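Local structure of Rv3651-like N-terminal domain-containing protein (Mycobacterium tuberculosis, 4Q6U) at residues L228-R231 against I232-L236. The protein is of unknown biochemical function but is a triple sensor-domain protein, with one GAF-like and two PAS-like domains that probably take part in signal sensing. Numbering follows the deposited sequence.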
ATOM      1  N   LEU B 228       0.859   3.356  -5.631  1.00 24.73           N
ATOM      2  CA  LEU B 228       1.883   3.857  -6.548  1.00 23.63           C
ATOM      3  C   LEU B 228       2.999   2.817  -6.726  1.00 24.07           C
ATOM      4  O   LEU B 228       3.471   2.585  -7.841  1.00 25.54           O
ATOM      5  CB  LEU B 228       2.437   5.186  -6.013  1.00 24.80           C
ATOM      6  CG  LEU B 228       3.598   5.906  -6.715  1.00 30.79           C
ATOM      7  CD1 LEU B 228       3.272   6.201  -8.170  1.00 31.04           C
ATOM      8  CD2 LEU B 228       3.858   7.206  -5.968  1.00 29.80           C
ATOM      9  N   ALA B 229       3.408   2.179  -5.634  1.00 24.66           N
ATOM     10  CA  ALA B 229       4.489   1.195  -5.722  1.00 30.24           C
ATOM     11  C   ALA B 229       4.115   0.042  -6.658  1.00 25.75           C
ATOM     12  O   ALA B 229       4.935  -0.436  -7.453  1.00 25.38           O
ATOM     13  CB  ALA B 229       4.846   0.667  -4.342  1.00 26.22           C
ATOM     14  N   GLN B 230       2.867  -0.406  -6.574  1.00 25.37           N
ATOM     15  CA  GLN B 230       2.422  -1.493  -7.443  1.00 24.14           C
ATOM     16  C   GLN B 230       2.417  -1.045  -8.909  1.00 26.14           C
ATOM     17  O   GLN B 230       2.758  -1.823  -9.788  1.00 27.63           O
ATOM     18  CB  GLN B 230       1.036  -2.010  -7.020  1.00 29.45           C
ATOM     19  CG  GLN B 230       0.377  -3.015  -7.998  1.00 39.31           C
ATOM     20  CD  GLN B 230       1.053  -4.395  -8.045  1.00 51.72           C
ATOM     21  OE1 GLN B 230       2.222  -4.551  -7.682  1.00 47.51           O
ATOM     22  NE2 GLN B 230       0.305  -5.404  -8.503  1.00 47.58           N
ATOM     23  N   ARG B 231       2.068   0.212  -9.172  1.00 23.67           N
ATOM     24  CA  ARG B 231       2.076   0.692 -10.547  1.00 25.79           C
ATOM     25  C   ARG B 231       3.516   0.757 -11.089  1.00 27.58           C
ATOM     26  O   ARG B 231       3.773   0.432 -12.244  1.00 26.68           O
ATOM     27  CB  ARG B 231       1.388   2.052 -10.631  1.00 28.01           C
ATOM     28  CG  ARG B 231      -0.122   1.971 -10.399  1.00 27.86           C
ATOM     29  CD  ARG B 231      -0.773   3.348 -10.302  1.00 43.41           C
ATOM     30  NE  ARG B 231      -2.231   3.248 -10.253  1.00 53.73           N
ATOM     31  CZ  ARG B 231      -3.008   3.096 -11.323  1.00 58.01           C
ATOM     32  NH1 ARG B 231      -2.472   3.032 -12.537  1.00 56.48           N
ATOM     33  NH2 ARG B 231      -4.322   3.008 -11.184  1.00 55.27           N
ATOM     34  N   ILE B 232       4.445   1.154 -10.232  1.00 21.07           N
ATOM     35  CA  ILE B 232       5.860   1.168 -10.582  1.00 21.39           C
ATOM     36  C   ILE B 232       6.352  -0.280 -10.823  1.00 24.14           C
ATOM     37  O   ILE B 232       7.013  -0.569 -11.814  1.00 25.32           O
ATOM     38  CB  ILE B 232       6.680   1.873  -9.471  1.00 25.42           C
ATOM     39  CG1 ILE B 232       6.278   3.370  -9.392  1.00 21.03           C
ATOM     40  CG2 ILE B 232       8.174   1.764  -9.735  1.00 24.30           C
ATOM     41  CD1 ILE B 232       6.887   4.089  -8.221  1.00 23.45           C
ATOM     42  N   LEU B 233       5.983  -1.189  -9.932  1.00 21.49           N
ATOM     43  CA  LEU B 233       6.422  -2.579 -10.057  1.00 20.94           C
ATOM     44  C   LEU B 233       5.935  -3.198 -11.367  1.00 22.87           C
ATOM     45  O   LEU B 233       6.687  -3.887 -12.073  1.00 31.76           O
ATOM     46  CB  LEU B 233       5.916  -3.385  -8.851  1.00 27.94           C
ATOM     47  CG  LEU B 233       6.863  -4.361  -8.171  1.00 44.23           C
ATOM     48  CD1 LEU B 233       8.139  -3.644  -7.752  1.00 45.00           C
ATOM     49  CD2 LEU B 233       6.167  -4.955  -6.964  1.00 42.26           C
ATOM     50  N   ILE B 234       4.671  -2.937 -11.700  1.00 28.85           N
ATOM     51  CA  ILE B 234       4.085  -3.397 -12.955  1.00 26.67           C
ATOM     52  C   ILE B 234       4.839  -2.825 -14.152  1.00 32.04           C
ATOM     53  O   ILE B 234       5.079  -3.521 -15.149  1.00 29.43           O
ATOM     54  CB  ILE B 234       2.586  -3.020 -13.033  1.00 27.31           C
ATOM     55  CG1 ILE B 234       1.783  -3.911 -12.075  1.00 29.24           C
ATOM     56  CG2 ILE B 234       2.050  -3.161 -14.437  1.00 30.65           C
ATOM     57  CD1 ILE B 234       0.280  -3.607 -12.065  1.00 34.48           C
ATOM     58  N   GLY B 235       5.240  -1.562 -14.041  1.00 28.41           N
ATOM     59  CA  GLY B 235       5.974  -0.919 -15.111  1.00 27.06           C
ATOM     60  C   GLY B 235       7.343  -1.535 -15.347  1.00 25.35           C
ATOM     61  O   GLY B 235       7.904  -1.380 -16.425  1.00 31.59           O
ATOM     62  N   LEU B 236       7.888  -2.215 -14.340  1.00 27.48           N
ATOM     63  CA  LEU B 236       9.201  -2.857 -14.456  1.00 30.77           C
ATOM     64  C   LEU B 236       9.135  -4.224 -15.147  1.00 29.85           C
ATOM     65  O   LEU B 236      10.175  -4.868 -15.387  1.00 33.02           O
ATOM     66  CB  LEU B 236       9.840  -3.013 -13.071  1.00 27.34           C
ATOM     67  CG  LEU B 236      10.428  -1.745 -12.453  1.00 32.78           C
ATOM     68  CD1 LEU B 236      10.720  -1.960 -10.974  1.00 34.01           C
ATOM     69  CD2 LEU B 236      11.707  -1.349 -13.212  1.00 30.15           C
TER
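Leu228 and Ile232 meet one turn apart on the short alpha-helix 228-235 of the PAS-like C-terminal domain, which precedes strand 242-246. Four consecutive i to i+4 backbone bonds define the helix. They run from Ile232 N to Leu228 O, 3.0 Å long, down to Gly235 N to Arg231 O, 3.1 Å long and more bent at 147° through the hydrogen. On one face the Leu228 side chain slants across the end of Ile232, with CG 4.0 Å from Ile232 CD1. Both belong to a face turned to the second subunit, where Leu228 packs on Thr158 of the second subunit and Ile232 on that subunit's own Leu233. A second face is built on Gln230, where the bend at chi2 (70°) carries the amide forward along the helix, toward Leu233 and Ile234. Ile234 CD1 sits over one face of the amide, 4.0 Å from Gln230 NE2, while Leu233 CD2 approaches near its plane on the OE1 side, 4.0 Å from Gln230 OE1. The Gln230 side chain runs roughly perpendicular to Leu233 but obliquely to Ile234. NE2 is hydrogen-bonded to Arg151 O, linking the helix to a loop of the middle domain. The Arg231 chain, extended from CG to NE, brings NH1 to a hydrogen bond with Glu320 O of the second subunit. Ile234 CG1, beside its own backbone N (chi1 -73°), rests 3.2 Å from Gln230 O.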